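Local coordinates for NADB-Rossmann Superfamily protein (Streptococcus agalactiae, PDB 3LEC) that probably methylates N1 of adenine 22 in tRNA and binds a zinc ion, at residues A[24-29]-A[47-52]; A[142-147]-A[158-163]. All coordinates share one frame; numbering follows the deposited sequence.

Interaction 1: A[24-29]-A[47-52]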
loop_
_atom_site.group_PDB
_atom_site.type_symbol
_atom_site.label_atom_id
_atom_site.label_comp_id
_atom_site.label_asym_id
_atom_site.label_seq_id
_atom_site.Cartn_x
_atom_site.Cartn_y
_atom_site.Cartn_z
ATOM N N ARG A 24 -2.234 -17.252 -2.263
ATOM C CA ARG A 24 -2.747 -17.143 -3.613
ATOM C C ARG A 24 -3.105 -15.670 -3.695
ATOM O O ARG A 24 -3.977 -15.202 -2.983
ATOM C CB ARG A 24 -3.953 -18.048 -3.786
ATOM C CG ARG A 24 -3.639 -19.503 -3.537
ATOM C CD ARG A 24 -4.871 -20.403 -3.734
ATOM N NE ARG A 24 -5.462 -20.269 -5.080
ATOM C CZ ARG A 24 -5.071 -20.928 -6.169
ATOM N NH1 ARG A 24 -4.091 -21.819 -6.112
ATOM N NH2 ARG A 24 -5.687 -20.702 -7.327
ATOM N N LEU A 25 -2.375 -14.948 -4.536
ATOM C CA LEU A 25 -2.252 -13.493 -4.453
ATOM C C LEU A 25 -2.827 -12.828 -5.681
ATOM O O LEU A 25 -2.607 -13.312 -6.786
ATOM C CB LEU A 25 -0.762 -13.137 -4.383
ATOM C CG LEU A 25 -0.335 -11.671 -4.542
ATOM C CD1 LEU A 25 -0.691 -10.887 -3.315
ATOM C CD2 LEU A 25 1.160 -11.576 -4.815
ATOM N N LEU A 26 -3.552 -11.729 -5.478
ATOM C CA LEU A 26 -3.813 -10.763 -6.550
ATOM C C LEU A 26 -3.019 -9.475 -6.313
ATOM O O LEU A 26 -3.142 -8.835 -5.253
ATOM C CB LEU A 26 -5.310 -10.464 -6.673
ATOM C CG LEU A 26 -5.729 -9.215 -7.465
ATOM C CD1 LEU A 26 -5.598 -9.368 -9.004
ATOM C CD2 LEU A 26 -7.113 -8.761 -7.089
ATOM N N ASP A 27 -2.235 -9.096 -7.327
ATOM C CA ASP A 27 -1.481 -7.828 -7.325
ATOM C C ASP A 27 -2.206 -6.876 -8.251
ATOM O O ASP A 27 -2.179 -7.050 -9.470
ATOM C CB ASP A 27 -0.049 -8.055 -7.832
ATOM C CG ASP A 27 0.909 -6.899 -7.485
ATOM O OD1 ASP A 27 0.540 -6.031 -6.665
ATOM O OD2 ASP A 27 2.041 -6.864 -8.036
ATOM N N VAL A 28 -2.862 -5.880 -7.665
ATOM C CA VAL A 28 -3.701 -4.958 -8.425
ATOM C C VAL A 28 -2.852 -3.851 -9.020
ATOM O O VAL A 28 -2.178 -3.124 -8.283
ATOM C CB VAL A 28 -4.761 -4.317 -7.539
ATOM C CG1 VAL A 28 -5.693 -3.451 -8.396
ATOM C CG2 VAL A 28 -5.533 -5.384 -6.820
ATOM N N GLY A 29 -2.891 -3.726 -10.346
ATOM C CA GLY A 29 -2.056 -2.766 -11.071
ATOM C C GLY A 29 -0.595 -3.102 -10.884
ATOM O O GLY A 29 0.245 -2.217 -10.656
ATOM N N PHE A 47 0.195 -19.259 -6.174
ATOM C CA PHE A 47 -0.505 -18.769 -7.371
ATOM C C PHE A 47 -0.635 -17.261 -7.269
ATOM O O PHE A 47 -0.763 -16.710 -6.164
ATOM C CB PHE A 47 -1.904 -19.412 -7.481
ATOM C CG PHE A 47 -2.778 -18.845 -8.571
ATOM C CD1 PHE A 47 -2.525 -19.127 -9.904
ATOM C CD2 PHE A 47 -3.880 -18.051 -8.254
ATOM C CE1 PHE A 47 -3.351 -18.618 -10.906
ATOM C CE2 PHE A 47 -4.691 -17.532 -9.236
ATOM C CZ PHE A 47 -4.429 -17.822 -10.569
ATOM N N ALA A 48 -0.593 -16.585 -8.415
ATOM C CA ALA A 48 -0.817 -15.145 -8.429
ATOM C C ALA A 48 -1.521 -14.676 -9.696
ATOM O O ALA A 48 -1.454 -15.335 -10.735
ATOM C CB ALA A 48 0.499 -14.369 -8.212
ATOM N N ILE A 49 -2.213 -13.547 -9.577
ATOM C CA ILE A 49 -2.801 -12.829 -10.716
ATOM C C ILE A 49 -2.181 -11.439 -10.718
ATOM O O ILE A 49 -2.108 -10.756 -9.665
ATOM C CB ILE A 49 -4.335 -12.717 -10.621
ATOM C CG1 ILE A 49 -5.005 -14.116 -10.551
ATOM C CG2 ILE A 49 -4.920 -11.883 -11.783
ATOM C CD1 ILE A 49 -6.414 -14.055 -9.896
ATOM N N ALA A 50 -1.717 -11.023 -11.888
ATOM C CA ALA A 50 -1.252 -9.651 -12.076
ATOM C C ALA A 50 -2.376 -8.929 -12.786
ATOM O O ALA A 50 -2.663 -9.215 -13.944
ATOM C CB ALA A 50 0.045 -9.607 -12.901
ATOM N N GLY A 51 -3.028 -8.009 -12.078
ATOM C CA GLY A 51 -4.201 -7.317 -12.608
ATOM C C GLY A 51 -3.778 -5.994 -13.216
ATOM O O GLY A 51 -3.096 -5.204 -12.577
ATOM N N GLU A 52 -4.144 -5.773 -14.469
ATOM C CA GLU A 52 -3.725 -4.568 -15.160
ATOM C C GLU A 52 -4.976 -3.939 -15.725
ATOM O O GLU A 52 -5.952 -4.647 -16.036
ATOM C CB GLU A 52 -2.700 -4.861 -16.276
ATOM C CG GLU A 52 -1.428 -5.643 -15.871
ATOM C CD GLU A 52 -0.560 -4.935 -14.805
ATOM O OE1 GLU A 52 -0.716 -3.730 -14.563
ATOM O OE2 GLU A 52 0.293 -5.608 -14.198
#
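Arg24 and Phe47 face each other at the start of two parallel strands, and the arginine side chain lies along the phenylalanine. Arg24 CB lies 4.2 Å from Phe47 O. Arg24 CG stands anti to its carbonyl carbon (chi1 -60°), and a bend at chi3 (57°) brings the far end back toward the second strand. Arg24 NE comes to 4.2 Å of Phe47 CD2 before CZ closes in. Arg24 NH1 is 3.5 Å from Phe47 CB. Arg24 NH2 is 3.3 Å from Phe47 CD2. CD2 lies over one guanidinium face, offset toward its rim, and the two planes are only 11° apart.

The backbones are joined by Leu25 N to Phe47 O, Ile49 N to Leu25 O, Asp27 N to Ile49 O and Gly51 N to Asp27 O. A weak bond from Gly29 N to Gly51 O follows. On the Arg24 face, Leu26 CD1 rests 3.8 Å from Ile49 CG2 and extends toward Gly51, which has no side chain there. On the other face, Leu25 CB meets Ala48 CB at 4.2 Å, and helix 34-41 covers both residues. The buried Asp27 carboxylate is held by Ser30 OG and Thr95 OG1. At the Arg24 end, Asp89 O binds NH2 and Asn90 O binds NE weakly. These carbonyls hold the guanidinium while its flat face lies against Phe47, so polar bonding and apolar contact are served together.

Interaction 2: A[142-147]-A[158-163]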
loop_
_atom_site.group_PDB
_atom_site.type_symbol
_atom_site.label_atom_id
_atom_site.label_comp_id
_atom_site.label_asym_id
_atom_site.label_seq_id
_atom_site.Cartn_x
_atom_site.Cartn_y
_atom_site.Cartn_z
ATOM N N GLU A 142 -8.503 -4.031 9.865
ATOM C CA GLU A 142 -7.573 -3.760 10.940
ATOM C C GLU A 142 -6.129 -3.826 10.433
ATOM O O GLU A 142 -5.733 -4.768 9.750
ATOM C CB GLU A 142 -7.805 -4.738 12.107
ATOM C CG GLU A 142 -6.775 -4.626 13.230
ATOM C CD GLU A 142 -7.127 -5.467 14.449
ATOM O OE1 GLU A 142 -7.106 -4.907 15.564
ATOM O OE2 GLU A 142 -7.411 -6.679 14.300
ATOM N N ILE A 143 -5.354 -2.802 10.758
ATOM C CA ILE A 143 -3.925 -2.791 10.475
ATOM C C ILE A 143 -3.240 -3.639 11.541
ATOM O O ILE A 143 -3.448 -3.404 12.746
ATOM C CB ILE A 143 -3.367 -1.349 10.531
ATOM C CG1 ILE A 143 -4.042 -0.487 9.453
ATOM C CG2 ILE A 143 -1.840 -1.378 10.373
ATOM C CD1 ILE A 143 -3.914 1.010 9.705
ATOM N N VAL A 144 -2.442 -4.619 11.114
ATOM C CA VAL A 144 -1.745 -5.532 12.051
ATOM C C VAL A 144 -0.235 -5.395 12.052
ATOM O O VAL A 144 0.436 -5.924 12.936
ATOM C CB VAL A 144 -2.121 -7.014 11.803
ATOM C CG1 VAL A 144 -3.564 -7.227 12.086
ATOM C CG2 VAL A 144 -1.755 -7.453 10.356
ATOM N N ALA A 145 0.291 -4.694 11.043
ATOM C CA ALA A 145 1.677 -4.274 10.992
ATOM C C ALA A 145 1.833 -3.090 10.028
ATOM O O ALA A 145 1.035 -2.933 9.068
ATOM C CB ALA A 145 2.601 -5.439 10.572
ATOM N N GLU A 146 2.837 -2.251 10.296
ATOM C CA GLU A 146 3.238 -1.179 9.372
ATOM C C GLU A 146 4.754 -1.087 9.246
ATOM O O GLU A 146 5.487 -1.420 10.178
ATOM C CB GLU A 146 2.673 0.188 9.790
ATOM C CG GLU A 146 1.171 0.255 9.928
ATOM C CD GLU A 146 0.703 1.603 10.420
ATOM O OE1 GLU A 146 1.181 2.032 11.499
ATOM O OE2 GLU A 146 -0.163 2.216 9.746
ATOM N N ASP A 147 5.238 -0.615 8.095
ATOM C CA ASP A 147 6.646 -0.363 7.936
ATOM C C ASP A 147 6.807 0.971 7.216
ATOM O O ASP A 147 5.934 1.360 6.479
ATOM C CB ASP A 147 7.312 -1.463 7.110
ATOM C CG ASP A 147 8.829 -1.349 7.099
ATOM O OD1 ASP A 147 9.437 -1.073 8.155
ATOM O OD2 ASP A 147 9.423 -1.550 6.027
ATOM N N ILE A 158 4.202 1.066 4.305
ATOM C CA ILE A 158 3.485 -0.165 3.971
ATOM C C ILE A 158 2.512 -0.493 5.117
ATOM O O ILE A 158 2.917 -0.499 6.278
ATOM C CB ILE A 158 4.458 -1.343 3.746
ATOM C CG1 ILE A 158 5.302 -1.116 2.481
ATOM C CG2 ILE A 158 3.722 -2.726 3.753
ATOM C CD1 ILE A 158 6.560 -2.017 2.423
ATOM N N LEU A 159 1.253 -0.762 4.777
ATOM C CA LEU A 159 0.241 -1.191 5.746
ATOM C C LEU A 159 -0.163 -2.634 5.520
ATOM O O LEU A 159 -0.531 -2.996 4.419
ATOM C CB LEU A 159 -1.013 -0.322 5.623
ATOM C CG LEU A 159 -0.943 1.195 5.798
ATOM C CD1 LEU A 159 -2.329 1.785 5.790
ATOM C CD2 LEU A 159 -0.223 1.547 7.060
ATOM N N VAL A 160 -0.132 -3.449 6.580
ATOM C CA VAL A 160 -0.545 -4.864 6.489
ATOM C C VAL A 160 -1.881 -4.958 7.185
ATOM O O VAL A 160 -2.027 -4.460 8.311
ATOM C CB VAL A 160 0.460 -5.798 7.174
ATOM C CG1 VAL A 160 0.037 -7.267 6.977
ATOM C CG2 VAL A 160 1.856 -5.569 6.612
ATOM N N VAL A 161 -2.862 -5.563 6.509
ATOM C CA VAL A 161 -4.253 -5.433 6.912
ATOM C C VAL A 161 -4.929 -6.799 6.921
ATOM O O VAL A 161 -4.673 -7.644 6.067
ATOM C CB VAL A 161 -5.043 -4.495 5.920
ATOM C CG1 VAL A 161 -6.506 -4.423 6.275
ATOM C CG2 VAL A 161 -4.460 -3.079 5.904
ATOM N N LYS A 162 -5.777 -7.020 7.912
ATOM C CA LYS A 162 -6.661 -8.180 7.893
ATOM C C LYS A 162 -8.075 -7.716 8.264
ATOM O O LYS A 162 -8.264 -6.587 8.695
ATOM C CB LYS A 162 -6.139 -9.248 8.885
ATOM C CG LYS A 162 -4.782 -9.881 8.433
ATOM C CD LYS A 162 -4.198 -10.940 9.390
ATOM C CE LYS A 162 -4.901 -12.302 9.278
ATOM N NZ LYS A 162 -4.577 -13.040 8.024
ATOM N N HIS A 163 -9.076 -8.575 8.105
ATOM C CA HIS A 163 -10.408 -8.227 8.607
ATOM C C HIS A 163 -10.292 -8.045 10.113
ATOM O O HIS A 163 -9.523 -8.761 10.774
ATOM C CB HIS A 163 -11.426 -9.315 8.253
ATOM C CG HIS A 163 -11.722 -9.407 6.786
ATOM N ND1 HIS A 163 -12.741 -8.699 6.185
ATOM C CD2 HIS A 163 -11.139 -10.133 5.802
ATOM C CE1 HIS A 163 -12.769 -8.980 4.894
ATOM N NE2 HIS A 163 -11.809 -9.850 4.638
HETATM O O HOH W 1 -7.184 -8.227 12.285
#
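The Glu142 carboxylate reaches the other strand through a water, which donates to Glu142 OE2 (2.6 Å) and to His163 O (2.8 Å). His163 CB points away from 142-147; its ring meets the Phe141 ring, and NE2 hydrogen-bonds to Leu115 O. Glu146 has other partners: OE2 forms a salt bridge with Arg133 NE, and OE1 takes hydrogen bonds from Phe178 N and Leu179 N.

Between the strands, Glu142 and Lys162 form a hydrogen-bonded pair, as do Asp147 and Ile158. Midway, Val144 N donates to Val160 O, while Val160 N donates to Ala145 O at 2.8 Å. Two residues therefore face one. With Val144 CG1 anti to the carbonyl carbon (chi1 -64°), Val144 CG2 falls between the backbone N and that carbon, 3.8 Å from Val160 CG1; the two valines meet at about a right angle. Ala145 CB touches the other branch, Val160 CG2, at 4.0 Å. On the opposite face, Ile143 CD1 approaches Leu159 CD1 at 4.3 Å, beside helix 129-138.

The zinc ligands Asp140 and His165 lie just beyond the Glu142 and His163 ends. The arrangement is an antiparallel beta hairpin with a classic bulge at Val144 and Ala145, at the edge of a Rossmann-like methyltransferase sheet.

How the interactions relate
From the N terminus, strand 23-28 leads through helix 34-41 to strand 45-52. Interaction 1 closes this loop of 17 residues as a parallel beta-alpha-beta unit. The chain then adds strand 74-78 beside 45-52 and crosses back to build 93-99 and 120-125 on the other side of 23-28. Helix 129-138 follows, and interaction 2 closes a shorter loop of 10 residues, as a hairpin. The two loops come in series and neither nest nor cross. Their centres are about 19 Å apart and they do not touch. Both belong to one mixed sheet, in which strands 93-99 and 120-125 lie between them.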